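Local coordinates for protein MccF (Escherichia coli, PDB 4IIY) that provides self-immunity to the antibiotic microcin C7, probably acting as a peptidase S66 family hydrolase, and binds glutamyl sulfamoyl inosine in a pocket, at residues Asp44-Phe49 and Ile110-Ser115; Tyr198-Pro203 and Ile360-Gln365; Ala38-Gly43 and Lys73-Val78. The protein carries 1 engineered substitution. All blocks are in the same frame, centred on the assembly; numbering follows the deposited sequence.

Contact 1. Residues Asp44-Phe49 and Ile110-Ser115. With EDO (1,2-ethanediol), chain P.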
loop_
_atom_site.group_PDB
_atom_site.type_symbol
_atom_site.label_atom_id
_atom_site.label_comp_id
_atom_site.label_asym_id
_atom_site.label_seq_id
_atom_site.Cartn_x
_atom_site.Cartn_y
_atom_site.Cartn_z
ATOM N N ASP B 44 -16.710 -11.517 -31.895
ATOM C CA ASP B 44 -15.913 -12.393 -31.042
ATOM C C ASP B 44 -16.574 -12.672 -29.688
ATOM O O ASP B 44 -17.531 -12.007 -29.280
ATOM C CB ASP B 44 -14.511 -11.816 -30.809
ATOM C CG ASP B 44 -13.551 -12.081 -31.966
ATOM O OD1 ASP B 44 -13.897 -12.838 -32.903
ATOM O OD2 ASP B 44 -12.430 -11.534 -31.927
ATOM N N THR B 45 -16.013 -13.655 -28.996
ATOM C CA THR B 45 -16.435 -14.036 -27.659
ATOM C C THR B 45 -15.509 -13.445 -26.596
ATOM O O THR B 45 -14.280 -13.599 -26.654
ATOM C CB THR B 45 -16.453 -15.572 -27.523
ATOM O OG1 THR B 45 -17.382 -16.117 -28.471
ATOM C CG2 THR B 45 -16.857 -15.999 -26.124
ATOM N N ILE B 46 -16.119 -12.757 -25.637
ATOM C CA ILE B 46 -15.421 -12.170 -24.502
ATOM C C ILE B 46 -15.842 -12.937 -23.259
ATOM O O ILE B 46 -17.039 -13.092 -23.014
ATOM C CB ILE B 46 -15.820 -10.687 -24.332
ATOM C CG1 ILE B 46 -15.418 -9.867 -25.571
ATOM C CG2 ILE B 46 -15.203 -10.113 -23.058
ATOM C CD1 ILE B 46 -15.947 -8.435 -25.585
ATOM N N GLY B 47 -14.879 -13.431 -22.483
ATOM C CA GLY B 47 -15.189 -14.047 -21.203
ATOM C C GLY B 47 -14.874 -13.083 -20.083
ATOM O O GLY B 47 -13.917 -12.324 -20.199
ATOM N N PHE B 48 -15.662 -13.091 -19.013
ATOM C CA PHE B 48 -15.395 -12.177 -17.911
ATOM C C PHE B 48 -15.226 -12.887 -16.573
ATOM O O PHE B 48 -15.822 -13.950 -16.333
ATOM C CB PHE B 48 -16.418 -11.032 -17.855
ATOM C CG PHE B 48 -17.864 -11.461 -17.750
ATOM C CD1 PHE B 48 -18.404 -11.830 -16.533
ATOM C CD2 PHE B 48 -18.696 -11.437 -18.865
ATOM C CE1 PHE B 48 -19.749 -12.169 -16.418
ATOM C CE2 PHE B 48 -20.044 -11.785 -18.759
ATOM C CZ PHE B 48 -20.566 -12.159 -17.537
ATOM N N PHE B 49 -14.391 -12.300 -15.716
ATOM C CA PHE B 49 -14.031 -12.907 -14.438
ATOM C C PHE B 49 -14.040 -11.861 -13.328
ATOM O O PHE B 49 -13.848 -10.669 -13.591
ATOM C CB PHE B 49 -12.639 -13.551 -14.527
ATOM C CG PHE B 49 -11.528 -12.555 -14.703
ATOM C CD1 PHE B 49 -10.798 -12.115 -13.614
ATOM C CD2 PHE B 49 -11.244 -12.023 -15.947
ATOM C CE1 PHE B 49 -9.796 -11.177 -13.773
ATOM C CE2 PHE B 49 -10.240 -11.098 -16.111
ATOM C CZ PHE B 49 -9.519 -10.665 -15.018
ATOM N N ILE B 110 -12.714 -18.254 -26.653
ATOM C CA ILE B 110 -12.589 -16.914 -26.077
ATOM C C ILE B 110 -11.406 -16.153 -26.670
ATOM O O ILE B 110 -10.282 -16.645 -26.670
ATOM C CB ILE B 110 -12.473 -16.990 -24.536
ATOM C CG1 ILE B 110 -13.753 -17.578 -23.950
ATOM C CG2 ILE B 110 -12.216 -15.606 -23.945
ATOM C CD1 ILE B 110 -13.739 -17.744 -22.446
ATOM N N THR B 111 -11.661 -14.953 -27.183
ATOM C CA THR B 111 -10.607 -14.112 -27.743
ATOM C C THR B 111 -10.092 -13.090 -26.717
ATOM O O THR B 111 -8.932 -12.685 -26.755
ATOM C CB THR B 111 -11.100 -13.371 -29.009
ATOM O OG1 THR B 111 -11.414 -14.329 -30.028
ATOM C CG2 THR B 111 -10.048 -12.421 -29.546
ATOM N N CYS B 112 -10.979 -12.668 -25.816
ATOM C CA CYS B 112 -10.687 -11.607 -24.852
ATOM C C CYS B 112 -11.198 -12.018 -23.481
ATOM O O CYS B 112 -12.345 -12.460 -23.347
ATOM C CB CYS B 112 -11.342 -10.295 -25.299
ATOM S SG CYS B 112 -11.264 -8.926 -24.119
ATOM N N ILE B 113 -10.327 -11.896 -22.483
ATOM C CA ILE B 113 -10.666 -12.141 -21.084
ATOM C C ILE B 113 -10.690 -10.791 -20.369
ATOM O O ILE B 113 -9.663 -10.113 -20.282
ATOM C CB ILE B 113 -9.646 -13.093 -20.428
ATOM C CG1 ILE B 113 -9.719 -14.473 -21.095
ATOM C CG2 ILE B 113 -9.887 -13.208 -18.930
ATOM C CD1 ILE B 113 -8.674 -15.460 -20.598
ATOM N N MET B 114 -11.874 -10.407 -19.894
ATOM C CA MET B 114 -12.142 -9.068 -19.379
ATOM C C MET B 114 -12.553 -9.108 -17.910
ATOM O O MET B 114 -13.435 -9.875 -17.519
ATOM C CB MET B 114 -13.266 -8.425 -20.204
ATOM C CG MET B 114 -13.693 -7.035 -19.734
ATOM S SD MET B 114 -15.038 -6.339 -20.738
ATOM C CE MET B 114 -14.162 -6.004 -22.271
ATOM N N SER B 115 -11.915 -8.278 -17.093
ATOM C CA SER B 115 -12.300 -8.137 -15.703
ATOM C C SER B 115 -13.711 -7.584 -15.576
ATOM O O SER B 115 -14.085 -6.692 -16.333
ATOM C CB SER B 115 -11.315 -7.190 -15.026
ATOM O OG SER B 115 -11.695 -6.912 -13.698
HETATM C C1 EDO P . -9.826 -13.656 -35.459
HETATM O O1 EDO P . -8.409 -13.444 -35.389
HETATM C C2 EDO P . -10.568 -12.552 -34.710
HETATM O O2 EDO P . -10.358 -12.665 -33.295
HETATM O O HOH W 1 -13.943 -15.387 -30.088
HETATM O O HOH W 2 -11.633 -8.992 -11.920
#
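The F49 ring reaches across to the neighbouring strand and lies over S115, whose CA stands 4.0 Å from the ring centroid, a CH-pi contact displaced toward the rim. With CG of F49 set between the backbone N and the carbonyl carbon (chi1 67°), the ring swings over the partner strand, and its CD2 also meets I113 CG2 at 3.5 Å. Strands 45-49 and 112-115 run parallel here, neighbours in the mixed sheet that includes 76-79 and 140-143. M114 N gives a nearly straight bond to G47 O (2.8 Å, 170° at the hydrogen), and G47 N gives its own to C112 O at 2.8 Å. The CD1 methyl of I110 lies over the bare backbone of G47, where a CB would run into it. On the sheet face opposite F49, I46 CG2 rests against M114 CB at 3.8 Å. Where strand 45-49 begins, the D44 carboxylate meets T111, OD2 lying 3.5 Å from its CG2 methyl, while OD2 also accepts the A41 amide. An ethanediol, probably from the crystallisation liquor, brings O2 to 2.7 Å from D44 OD2. With an alanine replacing this aspartate, the A41 amide would probably lose its acceptor and the T111 methyl its neighbour. Water 1 joins T45 N to T111 OG1, and water 2 joins F49 O to S115 OG. The S115 side chain comes within about 7 Å of the bound glutamyl sulfamoyl inosine (nearest atoms). Backbone bonds thus run the length of the pair, with apolar side chains on both faces, while waters bridge its two ends, one close to the ligand pocket.

Contact 2. Residues Tyr198-Pro203 and Ile360-Gln365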
loop_
_atom_site.group_PDB
_atom_site.type_symbol
_atom_site.label_atom_id
_atom_site.label_comp_id
_atom_site.label_asym_id
_atom_site.label_seq_id
_atom_site.Cartn_x
_atom_site.Cartn_y
_atom_site.Cartn_z
ATOM N N TYR B 198 0.120 4.331 -33.912
ATOM C CA TYR B 198 -1.230 4.743 -33.570
ATOM C C TYR B 198 -1.168 5.932 -32.615
ATOM O O TYR B 198 -0.602 5.819 -31.526
ATOM C CB TYR B 198 -2.023 3.612 -32.908
ATOM C CG TYR B 198 -3.317 4.166 -32.390
ATOM C CD1 TYR B 198 -4.375 4.405 -33.256
ATOM C CD2 TYR B 198 -3.449 4.562 -31.064
ATOM C CE1 TYR B 198 -5.554 4.982 -32.807
ATOM C CE2 TYR B 198 -4.623 5.137 -30.610
ATOM C CZ TYR B 198 -5.670 5.340 -31.482
ATOM O OH TYR B 198 -6.830 5.918 -31.019
ATOM N N THR B 199 -1.763 7.061 -32.999
ATOM C CA THR B 199 -1.772 8.253 -32.162
ATOM C C THR B 199 -3.129 8.410 -31.480
ATOM O O THR B 199 -4.173 8.443 -32.139
ATOM C CB THR B 199 -1.424 9.512 -32.985
ATOM O OG1 THR B 199 -0.149 9.320 -33.616
ATOM C CG2 THR B 199 -1.372 10.749 -32.093
ATOM N N TYR B 200 -3.119 8.493 -30.152
ATOM C CA TYR B 200 -4.357 8.579 -29.389
ATOM C C TYR B 200 -5.151 9.848 -29.676
ATOM O O TYR B 200 -4.584 10.933 -29.829
ATOM C CB TYR B 200 -4.072 8.493 -27.889
ATOM C CG TYR B 200 -3.849 7.082 -27.411
ATOM C CD1 TYR B 200 -4.926 6.259 -27.084
ATOM C CD2 TYR B 200 -2.567 6.566 -27.285
ATOM C CE1 TYR B 200 -4.736 4.967 -26.655
ATOM C CE2 TYR B 200 -2.366 5.267 -26.854
ATOM C CZ TYR B 200 -3.453 4.479 -26.542
ATOM O OH TYR B 200 -3.243 3.185 -26.122
ATOM N N THR B 201 -6.472 9.691 -29.724
ATOM C CA THR B 201 -7.388 10.814 -29.674
ATOM C C THR B 201 -7.443 11.337 -28.245
ATOM O O THR B 201 -7.101 10.624 -27.294
ATOM C CB THR B 201 -8.797 10.379 -30.093
ATOM O OG1 THR B 201 -9.214 9.273 -29.279
ATOM C CG2 THR B 201 -8.803 9.945 -31.544
ATOM N N LEU B 202 -7.858 12.587 -28.102
ATOM C CA LEU B 202 -7.995 13.225 -26.803
ATOM C C LEU B 202 -9.477 13.418 -26.530
ATOM O O LEU B 202 -10.141 14.160 -27.252
ATOM C CB LEU B 202 -7.310 14.592 -26.828
ATOM C CG LEU B 202 -7.358 15.387 -25.521
ATOM C CD1 LEU B 202 -6.473 14.737 -24.468
ATOM C CD2 LEU B 202 -6.936 16.841 -25.758
ATOM N N PRO B 203 -10.021 12.740 -25.503
ATOM C CA PRO B 203 -11.440 12.977 -25.206
ATOM C C PRO B 203 -11.730 14.460 -24.988
ATOM O O PRO B 203 -10.979 15.159 -24.314
ATOM C CB PRO B 203 -11.663 12.183 -23.917
ATOM C CG PRO B 203 -10.659 11.076 -24.008
ATOM C CD PRO B 203 -9.446 11.701 -24.635
ATOM N N ILE B 360 0.480 11.432 -27.950
ATOM C CA ILE B 360 1.050 10.187 -27.461
ATOM C C ILE B 360 0.637 9.073 -28.408
ATOM O O ILE B 360 -0.523 8.998 -28.828
ATOM C CB ILE B 360 0.655 9.908 -25.977
ATOM C CG1 ILE B 360 1.178 8.541 -25.513
ATOM C CG2 ILE B 360 -0.848 10.035 -25.743
ATOM C CD1 ILE B 360 0.954 8.269 -24.026
ATOM N N SER B 361 1.595 8.224 -28.765
ATOM C CA SER B 361 1.387 7.200 -29.774
ATOM C C SER B 361 1.943 5.851 -29.336
ATOM O O SER B 361 2.931 5.792 -28.600
ATOM C CB SER B 361 2.077 7.592 -31.087
ATOM O OG SER B 361 1.658 8.869 -31.546
ATOM N N ILE B 362 1.323 4.780 -29.824
ATOM C CA ILE B 362 1.882 3.437 -29.717
ATOM C C ILE B 362 2.762 3.202 -30.945
ATOM O O ILE B 362 2.321 3.421 -32.081
ATOM C CB ILE B 362 0.780 2.364 -29.679
ATOM C CG1 ILE B 362 -0.295 2.690 -28.631
ATOM C CG2 ILE B 362 1.383 0.990 -29.444
ATOM C CD1 ILE B 362 -1.568 1.881 -28.805
ATOM N N THR B 363 4.008 2.781 -30.734
ATOM C CA THR B 363 4.939 2.647 -31.854
ATOM C C THR B 363 5.423 1.221 -32.095
ATOM O O THR B 363 6.197 0.975 -33.026
ATOM C CB THR B 363 6.161 3.572 -31.696
ATOM O OG1 THR B 363 6.909 3.182 -30.538
ATOM C CG2 THR B 363 5.722 5.024 -31.562
ATOM N N GLU B 364 4.965 0.283 -31.273
ATOM C CA GLU B 364 5.376 -1.112 -31.389
ATOM C C GLU B 364 4.149 -2.014 -31.509
ATOM O O GLU B 364 3.141 -1.799 -30.829
ATOM C CB GLU B 364 6.215 -1.508 -30.170
ATOM C CG GLU B 364 6.557 -2.987 -30.112
ATOM C CD GLU B 364 7.335 -3.381 -28.871
ATOM O OE1 GLU B 364 7.679 -2.505 -28.056
ATOM O OE2 GLU B 364 7.602 -4.591 -28.707
ATOM N N GLN B 365 4.233 -3.026 -32.370
ATOM C CA GLN B 365 3.154 -3.986 -32.563
ATOM C C GLN B 365 2.759 -4.638 -31.240
ATOM O O GLN B 365 3.618 -5.065 -30.468
ATOM C CB GLN B 365 3.580 -5.074 -33.551
ATOM C CG GLN B 365 2.493 -6.069 -33.878
ATOM C CD GLN B 365 2.960 -7.122 -34.871
ATOM O OE1 GLN B 365 4.072 -7.046 -35.398
ATOM N NE2 GLN B 365 2.115 -8.111 -35.126
HETATM O O HOH W 3 -2.382 12.023 -28.467
#
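Y200 leans along strand 360-362 from CB to hydroxyl. Its CB passes 3.7 Å from I360 O, and CD2 comes to 3.5 Å from the same oxygen, which lies at the ring edge in the ring plane. Further out, CE2 touches I362 CG1 at 3.8 Å, and at the tip OH meets I362 CD1 at 3.4 Å while bonding to T344 O, its polar partner. One ring face is covered near the rim by CE2 of Y198, whose CD2 in turn touches I362 CD1. The backbone holds this in register: Y200 N bonds to I360 O (3.0 Å, 165° at the hydrogen), and Y198 and I362 form an antiparallel hydrogen-bonded pair. T199 and S361 make the next, non-hydrogen-bonded pair, their OG1 and OG only 2.8 Å apart. Water 3 carries the pairing one step on, linking Y200 O to I360 N. Strand 198-199 is the outermost of its mixed sheet within this chain, with 359-362 between it and 350-354. Helix 178-191 packs on both tyrosines and I362 through I189; on Y200, L345 and P346 of strand 345-347 join in, and F334 meets its ring edge-to-face.

Contact 3. Residues Ala38-Gly43 and Lys73-Val78. With EDO (1,2-ethanediol), chain P.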
loop_
_atom_site.group_PDB
_atom_site.type_symbol
_atom_site.label_atom_id
_atom_site.label_comp_id
_atom_site.label_asym_id
_atom_site.label_seq_id
_atom_site.Cartn_x
_atom_site.Cartn_y
_atom_site.Cartn_z
ATOM N N ALA B 38 -3.965 -12.777 -30.473
ATOM C CA ALA B 38 -4.716 -12.495 -31.691
ATOM C C ALA B 38 -5.599 -11.263 -31.495
ATOM O O ALA B 38 -6.094 -11.009 -30.390
ATOM C CB ALA B 38 -5.570 -13.696 -32.078
ATOM N N PRO B 39 -5.816 -10.491 -32.565
ATOM C CA PRO B 39 -6.622 -9.276 -32.436
ATOM C C PRO B 39 -8.102 -9.583 -32.236
ATOM O O PRO B 39 -8.571 -10.675 -32.555
ATOM C CB PRO B 39 -6.399 -8.570 -33.776
ATOM C CG PRO B 39 -6.097 -9.685 -34.737
ATOM C CD PRO B 39 -5.301 -10.681 -33.933
ATOM N N LEU B 40 -8.827 -8.607 -31.702
ATOM C CA LEU B 40 -10.271 -8.707 -31.550
ATOM C C LEU B 40 -10.965 -8.428 -32.888
ATOM O O LEU B 40 -10.423 -7.723 -33.745
ATOM C CB LEU B 40 -10.747 -7.701 -30.500
ATOM C CG LEU B 40 -12.179 -7.820 -29.986
ATOM C CD1 LEU B 40 -12.353 -9.098 -29.195
ATOM C CD2 LEU B 40 -12.530 -6.610 -29.121
ATOM N N ALA B 41 -12.166 -8.973 -33.047
ATOM C CA ALA B 41 -13.016 -8.673 -34.193
ATOM C C ALA B 41 -14.466 -8.638 -33.748
ATOM O O ALA B 41 -14.857 -9.333 -32.803
ATOM C CB ALA B 41 -12.828 -9.719 -35.290
ATOM N N VAL B 42 -15.267 -7.841 -34.445
ATOM C CA VAL B 42 -16.700 -7.823 -34.225
ATOM C C VAL B 42 -17.232 -9.248 -34.278
ATOM O O VAL B 42 -16.892 -10.024 -35.186
ATOM C CB VAL B 42 -17.400 -6.949 -35.283
ATOM C CG1 VAL B 42 -18.913 -7.147 -35.240
ATOM C CG2 VAL B 42 -17.043 -5.484 -35.072
ATOM N N GLY B 43 -18.046 -9.607 -33.290
ATOM C CA GLY B 43 -18.648 -10.929 -33.233
ATOM C C GLY B 43 -17.884 -11.919 -32.371
ATOM O O GLY B 43 -18.345 -13.033 -32.137
ATOM N N LYS B 73 -23.362 -4.611 -29.357
ATOM C CA LYS B 73 -22.256 -4.396 -30.284
ATOM C C LYS B 73 -21.920 -5.655 -31.069
ATOM O O LYS B 73 -21.084 -5.614 -31.975
ATOM C CB LYS B 73 -21.000 -3.926 -29.546
ATOM C CG LYS B 73 -21.122 -2.568 -28.886
ATOM C CD LYS B 73 -21.389 -1.456 -29.885
ATOM C CE LYS B 73 -21.401 -0.115 -29.161
ATOM N NZ LYS B 73 -21.573 1.038 -30.077
ATOM N N GLY B 74 -22.535 -6.774 -30.707
ATOM C CA GLY B 74 -22.342 -8.013 -31.439
ATOM C C GLY B 74 -21.457 -9.051 -30.773
ATOM O O GLY B 74 -21.224 -10.124 -31.343
ATOM N N PHE B 75 -20.965 -8.761 -29.569
ATOM C CA PHE B 75 -20.106 -9.705 -28.872
ATOM C C PHE B 75 -20.910 -10.800 -28.203
ATOM O O PHE B 75 -22.017 -10.568 -27.725
ATOM C CB PHE B 75 -19.213 -8.995 -27.848
ATOM C CG PHE B 75 -18.186 -8.108 -28.476
ATOM C CD1 PHE B 75 -17.100 -8.655 -29.138
ATOM C CD2 PHE B 75 -18.313 -6.725 -28.436
ATOM C CE1 PHE B 75 -16.160 -7.840 -29.747
ATOM C CE2 PHE B 75 -17.371 -5.908 -29.032
ATOM C CZ PHE B 75 -16.289 -6.467 -29.684
ATOM N N LYS B 76 -20.338 -11.998 -28.184
ATOM C CA LYS B 76 -20.873 -13.088 -27.392
ATOM C C LYS B 76 -20.126 -13.081 -26.065
ATOM O O LYS B 76 -18.918 -12.865 -26.034
ATOM C CB LYS B 76 -20.670 -14.415 -28.125
ATOM C CG LYS B 76 -21.335 -14.431 -29.498
ATOM C CD LYS B 76 -20.855 -15.574 -30.368
ATOM C CE LYS B 76 -21.401 -15.438 -31.786
ATOM N NZ LYS B 76 -21.057 -14.122 -32.409
ATOM N N LEU B 77 -20.846 -13.294 -24.971
ATOM C CA LEU B 77 -20.228 -13.256 -23.650
ATOM C C LEU B 77 -20.254 -14.609 -22.952
ATOM O O LEU B 77 -21.260 -15.328 -22.985
ATOM C CB LEU B 77 -20.922 -12.220 -22.770
ATOM C CG LEU B 77 -21.014 -10.806 -23.330
ATOM C CD1 LEU B 77 -21.678 -9.885 -22.321
ATOM C CD2 LEU B 77 -19.644 -10.276 -23.711
ATOM N N VAL B 78 -19.133 -14.954 -22.327
ATOM C CA VAL B 78 -19.040 -16.121 -21.461
ATOM C C VAL B 78 -18.846 -15.636 -20.026
ATOM O O VAL B 78 -17.895 -14.910 -19.714
ATOM C CB VAL B 78 -17.875 -17.047 -21.863
ATOM C CG1 VAL B 78 -17.666 -18.147 -20.823
ATOM C CG2 VAL B 78 -18.120 -17.651 -23.242
HETATM C C1 EDO P . -9.826 -13.656 -35.459
HETATM O O1 EDO P . -8.409 -13.444 -35.389
HETATM C C2 EDO P . -10.568 -12.552 -34.710
HETATM O O2 EDO P . -10.358 -12.665 -33.295
HETATM O O HOH W 4 -18.897 -7.316 -31.742
#
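The F75 ring has water 4 centred over one face, 3.1 Å above its plane, while L40 CD2 and A41 O approach the ring obliquely. L40 CD2 touches CZ of F75 at 3.8 Å, the two side chains coming from opposite directions, and A41 O lies 3.6 Å from CE1 of F75. This is a corner of a beta-alpha-beta crossover: helix 60-72 ends at G74 in a Schellman motif, and the chain turns through F75 into strand 76-79, which runs parallel to strand 45-49. The 40-43 part of the loop runs nearly at right angles to 73-76 (end-to-end directions 88° apart) on its way into strand 45-49. Water 4 is shared between them, accepting from G43 N at 2.9 Å and donating to K73 O at 2.8 Å, so the last carbonyl before the Schellman glycine is tied to the loop. Both glycines have positive phi, and G43 CA makes a CH...O contact with G74 O, the two atoms 3.3 Å apart. Y183 of helix 178-191 also packs on F75, and L190 and F186 of the same helix on L40, so that helix covers the apolar part of the contact. The K76 chain runs extended until its last bond, where a bend (chi4 56°) turns the ammonium group back to the loop. There NZ donates to G43 O at 2.9 Å, in the carbonyl plane and on a lone pair.

Going from the N terminus, the chain opens contact 3 at 38-43 and at once contact 1 at 44-49. Contact 3 closes first, when 73-78 returns after helix 60-72; contact 1 closes at 110-115, after helix 94-105. The two therefore cross, and they meet on strand 45-49, which takes 76-79 on one flank and 110-115 on the other: I46 N lies 2.8 Å from K76 O, a probable hydrogen bond. Contact 2 follows in series, its centre about 24 Å from that of contact 1. There 360-365, near the C terminus, comes back to 198-203 across 156 residues of helices, strands and loops, adding strand 198-199 to the edge of the second large sheet.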